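Ribulose bisphosphate carboxylase (Hyperthermus butylicus DSM 5456, PDB 6HUN) probably catalyses the carboxylation of ribulose 1,5-bisphosphate to two molecules of 3-phosphoglycerate, as a type III Rubisco in an archaeal AMP degradation pathway. Local coordinates at residues K167-L172 and Q424-A429; V327-P332 and R394-D399; G387-V392 and I400-G405. All blocks are in the same frame, centred on the assembly; numbering follows the deposited sequence.

How the contacts relate
From the N terminus, residues 167-172 lead into strand 171-174, the first of the eight-stranded parallel barrel, and contact 1 closes the longest loop by bringing them against helix 415-431. Contacts 2 and 3 both fall within that loop. Contact 2 ties the loop that follows strand 326-328 to the end of helix 389-396, while contact 3 lays the start of the same helix on strand 401-403; in sequence the two cross, their segments alternating. The barrel shuts where strands 171-174 and 401-403 lie side by side, so the backbone of Ile171 in contact 1 meets Ile400 and Met402 of contact 3. The centres of contacts 1 and 3 are about 9 Å apart.

Contact 1 of 3, residues K167-L172 and Q424-A429; sequences KDRPIL and QAVEAA
Val426 on helix 415-431 turns its two methyl groups onto Arg169, Pro170 and Leu172, joining an outer helix of the TIM barrel to the entry of its first strand, 171-174. The arrangement is that of the alpha/beta barrel of the Rubisco catalytic domain, with a helix laid over the strand ring. CG1 of Val426 lies anti to its backbone N (chi1 169°), which aims it at the loop: it abuts Pro170 CD at 3.9 Å. The side chain of Arg169 crosses that of Val426 at about a right angle, and its CB and CD each lie 4.1 Å from Val426 CG1, so aliphatic carbons and not the charged end do the touching. The other methyl, CG2, reaches 4.2 Å from CD2 of Leu172. Val426 bridges the three side chains that point toward the helix and skips Ile171, which points away.

The guanidinium turns to partners outside the helix segment. NH2 forms a salt bridge with Asp200, whose carboxylate also accepts a hydrogen bond from N of Leu172. An alanine in place of Arg169, keeping CB but not CD, is likely to leave Asp200 without its charged mate, Pro170 O without its guanidinium donor and Val426 CG1 with one carbon fewer against it. The remaining terminal nitrogen, Arg169 NH1, donates to Pro170 O at 3.0 Å, tilted 18° from the carbonyl plane.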
loop_
_atom_site.group_PDB
_atom_site.type_symbol
_atom_site.label_atom_id
_atom_site.label_comp_id
_atom_site.label_asym_id
_atom_site.label_seq_id
_atom_site.Cartn_x
_atom_site.Cartn_y
_atom_site.Cartn_z
ATOM N N LYS A 167 -34.971 -1.139 -4.720
ATOM C CA LYS A 167 -35.393 -0.724 -3.388
ATOM C C LYS A 167 -34.909 -1.651 -2.272
ATOM O O LYS A 167 -34.491 -1.167 -1.219
ATOM C CB LYS A 167 -36.919 -0.614 -3.347
ATOM C CG LYS A 167 -37.427 -0.098 -2.015
ATOM C CD LYS A 167 -38.916 0.232 -2.079
ATOM C CE LYS A 167 -39.432 0.791 -0.762
ATOM N NZ LYS A 167 -39.565 -0.265 0.282
ATOM N N ASP A 168 -34.963 -3.011 -2.467
ATOM C CA ASP A 168 -34.894 -3.972 -1.362
ATOM C C ASP A 168 -33.958 -5.138 -1.606
ATOM O O ASP A 168 -33.250 -5.514 -0.685
ATOM C CB ASP A 168 -36.302 -4.578 -1.044
ATOM C CG ASP A 168 -37.274 -3.546 -0.566
ATOM O OD1 ASP A 168 -36.890 -2.776 0.345
ATOM O OD2 ASP A 168 -38.395 -3.480 -1.107
ATOM N N ARG A 169 -33.965 -5.733 -2.799
ATOM C CA ARG A 169 -33.191 -6.934 -3.064
ATOM C C ARG A 169 -31.698 -6.638 -3.095
ATOM O O ARG A 169 -31.296 -5.479 -3.191
ATOM C CB ARG A 169 -33.633 -7.565 -4.382
ATOM C CG ARG A 169 -33.337 -6.743 -5.604
ATOM C CD ARG A 169 -33.465 -7.596 -6.823
ATOM N NE ARG A 169 -33.503 -6.840 -8.064
ATOM C CZ ARG A 169 -32.406 -6.458 -8.718
ATOM N NH1 ARG A 169 -31.198 -6.752 -8.242
ATOM N NH2 ARG A 169 -32.532 -5.779 -9.855
ATOM N N PRO A 170 -30.847 -7.674 -2.999
ATOM C CA PRO A 170 -29.417 -7.468 -3.249
ATOM C C PRO A 170 -29.162 -7.026 -4.682
ATOM O O PRO A 170 -29.875 -7.399 -5.614
ATOM C CB PRO A 170 -28.792 -8.857 -2.994
ATOM C CG PRO A 170 -29.803 -9.639 -2.246
ATOM C CD PRO A 170 -31.162 -9.080 -2.585
ATOM N N ILE A 171 -28.098 -6.263 -4.868
ATOM C CA ILE A 171 -27.727 -5.867 -6.216
ATOM C C ILE A 171 -26.761 -6.906 -6.780
ATOM O O ILE A 171 -25.925 -7.448 -6.056
ATOM C CB ILE A 171 -27.122 -4.444 -6.155
ATOM C CG1 ILE A 171 -28.225 -3.445 -5.761
ATOM C CG2 ILE A 171 -26.384 -4.081 -7.457
ATOM C CD1 ILE A 171 -27.680 -2.041 -5.555
ATOM N N LEU A 172 -26.820 -7.140 -8.090
ATOM C CA LEU A 172 -26.006 -8.155 -8.749
ATOM C C LEU A 172 -24.959 -7.538 -9.672
ATOM O O LEU A 172 -25.259 -6.614 -10.434
ATOM C CB LEU A 172 -26.893 -9.094 -9.556
ATOM C CG LEU A 172 -28.010 -9.665 -8.649
ATOM C CD1 LEU A 172 -29.121 -10.276 -9.489
ATOM C CD2 LEU A 172 -27.449 -10.639 -7.633
ATOM N N GLN A 424 -34.080 -14.977 -10.688
ATOM C CA GLN A 424 -35.166 -15.795 -10.154
ATOM C C GLN A 424 -34.771 -16.387 -8.810
ATOM O O GLN A 424 -35.588 -16.436 -7.883
ATOM C CB GLN A 424 -35.542 -16.885 -11.149
ATOM C CG GLN A 424 -36.071 -16.333 -12.433
ATOM C CD GLN A 424 -36.077 -17.351 -13.533
ATOM O OE1 GLN A 424 -35.464 -18.423 -13.427
ATOM N NE2 GLN A 424 -36.827 -17.051 -14.592
ATOM N N ALA A 425 -33.504 -16.806 -8.679
ATOM C CA ALA A 425 -33.024 -17.311 -7.402
ATOM C C ALA A 425 -33.141 -16.248 -6.320
ATOM O O ALA A 425 -33.594 -16.539 -5.208
ATOM C CB ALA A 425 -31.583 -17.801 -7.541
ATOM N N VAL A 426 -32.761 -14.998 -6.638
ATOM C CA VAL A 426 -32.927 -13.900 -5.687
ATOM C C VAL A 426 -34.390 -13.653 -5.378
ATOM O O VAL A 426 -34.746 -13.321 -4.237
ATOM C CB VAL A 426 -32.247 -12.634 -6.242
ATOM C CG1 VAL A 426 -32.615 -11.376 -5.428
ATOM C CG2 VAL A 426 -30.756 -12.867 -6.186
ATOM N N GLU A 427 -35.243 -13.759 -6.409
ATOM C CA GLU A 427 -36.685 -13.592 -6.261
ATOM C C GLU A 427 -37.268 -14.610 -5.287
ATOM O O GLU A 427 -38.057 -14.252 -4.406
ATOM C CB GLU A 427 -37.353 -13.711 -7.630
ATOM C CG GLU A 427 -38.725 -13.050 -7.703
ATOM C CD GLU A 427 -38.624 -11.531 -7.564
ATOM O OE1 GLU A 427 -38.682 -10.829 -8.596
ATOM O OE2 GLU A 427 -38.494 -11.043 -6.418
ATOM N N ALA A 428 -36.843 -15.867 -5.390
ATOM C CA ALA A 428 -37.297 -16.876 -4.435
ATOM C C ALA A 428 -36.920 -16.495 -3.005
ATOM O O ALA A 428 -37.742 -16.607 -2.090
ATOM C CB ALA A 428 -36.725 -18.240 -4.812
ATOM N N ALA A 429 -35.705 -15.983 -2.808
ATOM C CA ALA A 429 -35.267 -15.589 -1.472
ATOM C C ALA A 429 -36.074 -14.410 -0.934
ATOM O O ALA A 429 -36.463 -14.406 0.237
ATOM C CB ALA A 429 -33.771 -15.250 -1.483
#

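Contact 2 of 3, residues V327-P332 and R394-D399; sequences VHVGTP and RVMGKD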
loop_
_atom_site.group_PDB
_atom_site.type_symbol
_atom_site.label_atom_id
_atom_site.label_comp_id
_atom_site.label_asym_id
_atom_site.label_seq_id
_atom_site.Cartn_x
_atom_site.Cartn_y
_atom_site.Cartn_z
ATOM N N VAL A 327 -17.426 -2.347 -0.871
ATOM C CA VAL A 327 -16.091 -2.938 -0.590
ATOM C C VAL A 327 -16.259 -4.434 -0.330
ATOM O O VAL A 327 -17.263 -4.886 0.233
ATOM C CB VAL A 327 -15.373 -2.236 0.592
ATOM C CG1 VAL A 327 -15.937 -2.676 1.915
ATOM C CG2 VAL A 327 -13.817 -2.628 0.592
ATOM N N HIS A 328 -15.288 -5.213 -0.768
ATOM C CA HIS A 328 -15.408 -6.658 -0.621
ATOM C C HIS A 328 -15.006 -7.028 0.812
ATOM O O HIS A 328 -13.968 -6.569 1.301
ATOM C CB HIS A 328 -14.486 -7.332 -1.645
ATOM C CG HIS A 328 -14.776 -8.769 -1.890
ATOM N ND1 HIS A 328 -14.644 -9.732 -0.919
ATOM C CD2 HIS A 328 -15.174 -9.415 -3.012
ATOM C CE1 HIS A 328 -14.967 -10.916 -1.418
ATOM N NE2 HIS A 328 -15.284 -10.752 -2.690
ATOM N N VAL A 329 -15.811 -7.855 1.455
ATOM C CA VAL A 329 -15.618 -8.247 2.845
ATOM C C VAL A 329 -15.088 -9.661 2.977
ATOM O O VAL A 329 -14.985 -10.181 4.116
ATOM C CB VAL A 329 -16.935 -8.127 3.649
ATOM C CG1 VAL A 329 -17.304 -6.688 3.800
ATOM C CG2 VAL A 329 -18.072 -8.874 2.990
ATOM N N GLY A 330 -14.798 -10.324 1.875
ATOM C CA GLY A 330 -14.342 -11.696 2.003
ATOM C C GLY A 330 -15.484 -12.665 2.219
ATOM O O GLY A 330 -16.626 -12.291 2.468
ATOM N N THR A 331 -15.135 -13.981 2.148
ATOM C CA THR A 331 -16.070 -15.012 1.711
ATOM C C THR A 331 -16.668 -15.805 2.879
ATOM O O THR A 331 -15.909 -16.360 3.700
ATOM C CB THR A 331 -15.331 -15.937 0.755
ATOM O OG1 THR A 331 -14.105 -16.342 1.380
ATOM C CG2 THR A 331 -14.971 -15.168 -0.519
ATOM N N PRO A 332 -18.020 -15.915 2.972
ATOM C CA PRO A 332 -18.787 -16.544 4.070
ATOM C C PRO A 332 -19.231 -17.985 3.813
ATOM O O PRO A 332 -19.872 -18.596 4.679
ATOM C CB PRO A 332 -20.022 -15.648 4.173
ATOM C CG PRO A 332 -20.268 -15.239 2.731
ATOM C CD PRO A 332 -18.905 -15.173 2.047
ATOM N N ARG A 394 -29.584 -14.848 3.415
ATOM C CA ARG A 394 -30.086 -15.014 4.792
ATOM C C ARG A 394 -28.993 -14.688 5.815
ATOM O O ARG A 394 -29.279 -14.139 6.892
ATOM C CB ARG A 394 -30.594 -16.443 5.035
ATOM C CG ARG A 394 -31.491 -16.603 6.282
ATOM C CD ARG A 394 -31.824 -18.087 6.575
ATOM N NE ARG A 394 -30.620 -18.911 6.635
ATOM C CZ ARG A 394 -29.759 -18.906 7.649
ATOM N NH1 ARG A 394 -29.980 -18.122 8.704
ATOM N NH2 ARG A 394 -28.667 -19.675 7.604
ATOM N N VAL A 395 -27.746 -15.055 5.501
ATOM C CA VAL A 395 -26.633 -14.890 6.416
ATOM C C VAL A 395 -26.047 -13.484 6.342
ATOM O O VAL A 395 -25.777 -12.867 7.369
ATOM C CB VAL A 395 -25.569 -15.965 6.133
ATOM C CG1 VAL A 395 -24.299 -15.645 6.880
ATOM C CG2 VAL A 395 -26.117 -17.366 6.526
ATOM N N MET A 396 -25.882 -12.925 5.152
ATOM C CA MET A 396 -25.262 -11.589 5.016
ATOM C C MET A 396 -26.247 -10.443 4.946
ATOM O O MET A 396 -25.815 -9.274 4.970
ATOM C CB MET A 396 -24.400 -11.542 3.780
ATOM C CG MET A 396 -23.123 -12.280 3.956
ATOM S SD MET A 396 -22.190 -11.989 2.486
ATOM C CE MET A 396 -21.647 -10.278 2.680
ATOM N N GLY A 397 -27.533 -10.735 4.787
ATOM C CA GLY A 397 -28.577 -9.725 4.687
ATOM C C GLY A 397 -28.854 -9.314 3.247
ATOM O O GLY A 397 -28.128 -9.664 2.321
ATOM N N LYS A 398 -29.961 -8.580 3.050
ATOM C CA LYS A 398 -30.299 -8.121 1.703
ATOM C C LYS A 398 -29.434 -6.955 1.217
ATOM O O LYS A 398 -29.364 -6.705 0.003
ATOM C CB LYS A 398 -31.768 -7.687 1.640
ATOM C CG LYS A 398 -32.728 -8.766 2.127
ATOM C CD LYS A 398 -34.193 -8.280 2.208
ATOM C CE LYS A 398 -35.088 -9.392 2.786
ATOM N NZ LYS A 398 -36.097 -8.907 3.799
ATOM N N ASP A 399 -28.790 -6.227 2.123
ATOM C CA ASP A 399 -28.020 -5.053 1.706
ATOM C C ASP A 399 -26.584 -5.461 1.367
ATOM O O ASP A 399 -25.616 -5.177 2.094
ATOM C CB ASP A 399 -28.069 -3.964 2.777
ATOM C CG ASP A 399 -29.348 -3.150 2.729
ATOM O OD1 ASP A 399 -30.081 -3.219 1.710
ATOM O OD2 ASP A 399 -29.618 -2.435 3.716
#
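The side chain of Met396 reaches from the last turn of helix 389-396 to Val329 and Pro332, and its sulfur and its methyl find different partners. Its CG is anti to the carbonyl carbon (chi1 -75°) and the chain runs extended through chi2, then bends at chi3 (74°). That bend separates the two contacts. SD lies 3.8 Å from CG of Pro332, with the methionine and the proline ring crossing at about a right angle. The terminal methyl CE turns on to Val329 and meets its CG2, the branch between the backbone N and the carbonyl carbon, tip to tip at 3.9 Å.

Both partners belong to the loop after strand 326-328, the sixth of the TIM barrel: loop 6 of Rubisco, which carries the predicted transition-state stabiliser Lys336, with residues 333-336 not modelled. Helix 389-396 follows the seventh strand. The methionine therefore links the loop of one beta-alpha unit to the helix of the next. Thr348 and Val344 of helix 339-352 flank the pair, the first touching Val329 and Met396, the second Pro332.

The loop begins beside His328, predicted to bind substrate. Gly330 N donates to its ND1 at 2.9 Å with an N-H...N angle of 156°, the donor being tilted from the ring plane, while NE2 is hydrogen-bonded to Ser381, so both nitrogens are held. Gly330 has positive phi, as has Gly397, where the chain leaves the helix after Met396. The carbonyl O of Met396 is taken up by Arg352 NH1.

Contact 3 of 3, residues G387-V392 and I400-G405; sequences GTLPEV and IIMQVG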
loop_
_atom_site.group_PDB
_atom_site.type_symbol
_atom_site.label_atom_id
_atom_site.label_comp_id
_atom_site.label_asym_id
_atom_site.label_seq_id
_atom_site.Cartn_x
_atom_site.Cartn_y
_atom_site.Cartn_z
ATOM N N GLY A 387 -28.134 -21.664 -6.820
ATOM C CA GLY A 387 -28.530 -22.490 -5.687
ATOM C C GLY A 387 -28.093 -21.952 -4.338
ATOM O O GLY A 387 -28.835 -22.045 -3.356
ATOM N N THR A 388 -26.888 -21.374 -4.277
ATOM C CA THR A 388 -26.292 -20.852 -3.053
ATOM C C THR A 388 -26.827 -19.475 -2.639
ATOM O O THR A 388 -26.536 -19.041 -1.517
ATOM C CB THR A 388 -24.767 -20.690 -3.196
ATOM O OG1 THR A 388 -24.475 -19.417 -3.808
ATOM C CG2 THR A 388 -24.133 -21.763 -4.040
ATOM N N LEU A 389 -27.526 -18.749 -3.527
ATOM C CA LEU A 389 -27.743 -17.318 -3.266
ATOM C C LEU A 389 -28.645 -17.098 -2.058
ATOM O O LEU A 389 -28.327 -16.248 -1.216
ATOM C CB LEU A 389 -28.313 -16.625 -4.497
ATOM C CG LEU A 389 -27.416 -16.546 -5.731
ATOM C CD1 LEU A 389 -28.029 -15.595 -6.737
ATOM C CD2 LEU A 389 -25.964 -16.097 -5.380
ATOM N N PRO A 390 -29.744 -17.861 -1.894
ATOM C CA PRO A 390 -30.605 -17.614 -0.730
ATOM C C PRO A 390 -29.881 -17.711 0.594
ATOM O O PRO A 390 -30.146 -16.896 1.484
ATOM C CB PRO A 390 -31.702 -18.711 -0.872
ATOM C CG PRO A 390 -31.810 -18.880 -2.290
ATOM C CD PRO A 390 -30.411 -18.754 -2.855
ATOM N N GLU A 391 -28.965 -18.670 0.750
ATOM C CA GLU A 391 -28.274 -18.812 2.027
ATOM C C GLU A 391 -27.351 -17.629 2.289
ATOM O O GLU A 391 -27.265 -17.154 3.427
ATOM C CB GLU A 391 -27.474 -20.113 2.074
ATOM C CG GLU A 391 -28.073 -21.185 2.958
ATOM C CD GLU A 391 -28.114 -20.844 4.444
ATOM O OE1 GLU A 391 -29.151 -20.317 4.916
ATOM O OE2 GLU A 391 -27.126 -21.164 5.148
ATOM N N VAL A 392 -26.670 -17.130 1.253
ATOM C CA VAL A 392 -25.812 -15.955 1.435
ATOM C C VAL A 392 -26.653 -14.755 1.856
ATOM O O VAL A 392 -26.297 -14.019 2.783
ATOM C CB VAL A 392 -25.011 -15.667 0.156
ATOM C CG1 VAL A 392 -24.316 -14.350 0.278
ATOM C CG2 VAL A 392 -24.001 -16.809 -0.058
ATOM N N ILE A 400 -26.453 -6.135 0.209
ATOM C CA ILE A 400 -25.175 -6.611 -0.308
ATOM C C ILE A 400 -25.187 -6.470 -1.816
ATOM O O ILE A 400 -26.238 -6.452 -2.457
ATOM C CB ILE A 400 -24.888 -8.105 0.038
ATOM C CG1 ILE A 400 -25.963 -9.008 -0.592
ATOM C CG2 ILE A 400 -24.871 -8.297 1.524
ATOM C CD1 ILE A 400 -25.775 -10.503 -0.258
ATOM N N ILE A 401 -23.990 -6.489 -2.389
ATOM C CA ILE A 401 -23.794 -6.713 -3.810
ATOM C C ILE A 401 -23.228 -8.119 -3.963
ATOM O O ILE A 401 -22.251 -8.474 -3.302
ATOM C CB ILE A 401 -22.854 -5.659 -4.411
ATOM C CG1 ILE A 401 -23.443 -4.264 -4.219
ATOM C CG2 ILE A 401 -22.594 -6.014 -5.888
ATOM C CD1 ILE A 401 -22.344 -3.166 -4.417
ATOM N N MET A 402 -23.893 -8.974 -4.761
ATOM C CA MET A 402 -23.337 -10.282 -5.055
ATOM C C MET A 402 -22.678 -10.293 -6.415
ATOM O O MET A 402 -23.273 -9.889 -7.415
ATOM C CB MET A 402 -24.436 -11.355 -4.999
ATOM C CG MET A 402 -25.461 -10.996 -3.984
ATOM S SD MET A 402 -26.658 -12.398 -3.630
ATOM C CE MET A 402 -25.519 -13.453 -2.818
ATOM N N GLN A 403 -21.449 -10.765 -6.454
ATOM C CA GLN A 403 -20.792 -10.953 -7.725
ATOM C C GLN A 403 -21.041 -12.374 -8.187
ATOM O O GLN A 403 -20.701 -13.336 -7.487
ATOM C CB GLN A 403 -19.308 -10.629 -7.564
ATOM C CG GLN A 403 -18.585 -10.485 -8.823
ATOM C CD GLN A 403 -17.158 -10.092 -8.528
ATOM O OE1 GLN A 403 -16.940 -9.139 -7.809
ATOM N NE2 GLN A 403 -16.189 -10.872 -9.020
ATOM N N VAL A 404 -21.673 -12.519 -9.340
ATOM C CA VAL A 404 -22.213 -13.827 -9.679
ATOM C C VAL A 404 -21.762 -14.201 -11.072
ATOM O O VAL A 404 -22.555 -14.736 -11.868
ATOM C CB VAL A 404 -23.761 -13.897 -9.579
ATOM C CG1 VAL A 404 -24.225 -13.852 -8.145
ATOM C CG2 VAL A 404 -24.463 -12.792 -10.422
ATOM N N GLY A 405 -20.481 -14.030 -11.331
ATOM C CA GLY A 405 -19.878 -14.335 -12.613
ATOM C C GLY A 405 -20.023 -15.736 -13.160
ATOM O O GLY A 405 -20.586 -15.906 -14.246
#
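Ile400, the first residue of the second segment, touches Val392 of the helix: its CD1 lies 4.1 Å from Val392 CG1, with the two side chains slanting across each other. Ile401 then turns the other way, against Ala173 and Val379 of the adjoining strands.

Met402 carries most of the contact. Its chi1 of -32° is displaced from a staggered value, and the chain extends through chi2 before bending at chi3 (69°), which brings the methyl between Leu389 and Val392. CE is 3.7 Å from Leu389 CD2 and only 3.4 Å from Val392 CG1, a carbon pair tighter than usual van der Waals separation. The methionine and Val392 run past each other in opposite directions, so the close approach is made by a methyl lodged alongside the valine, where CB of Val392 is also 3.7 Å from CE.

Gln403, Val404 and Gly405 are all predicted to bind substrate. Gln403 points to the opposite side of the strand, where its OE1 is hydrogen-bonded to Lys203. Val404 faces the helix again; its CG1 comes 4.0 Å from CD2 of Leu389, whose side chain it meets nearly at right angles. Val404 also holds the N-cap position of helix 405-409, and Gly405 begins that helix.

These contacts pack helix 389-396 on strand 401-403, the second strand of a beta-alpha-beta unit begun by strand 377-380, with the right-handed crossover usual in a TIM barrel. Beside it, helix 415-431 touches Leu389 and Val404 through Val422, and strand 171-174 adjoins strand 401-403, with Leu172 against Met402.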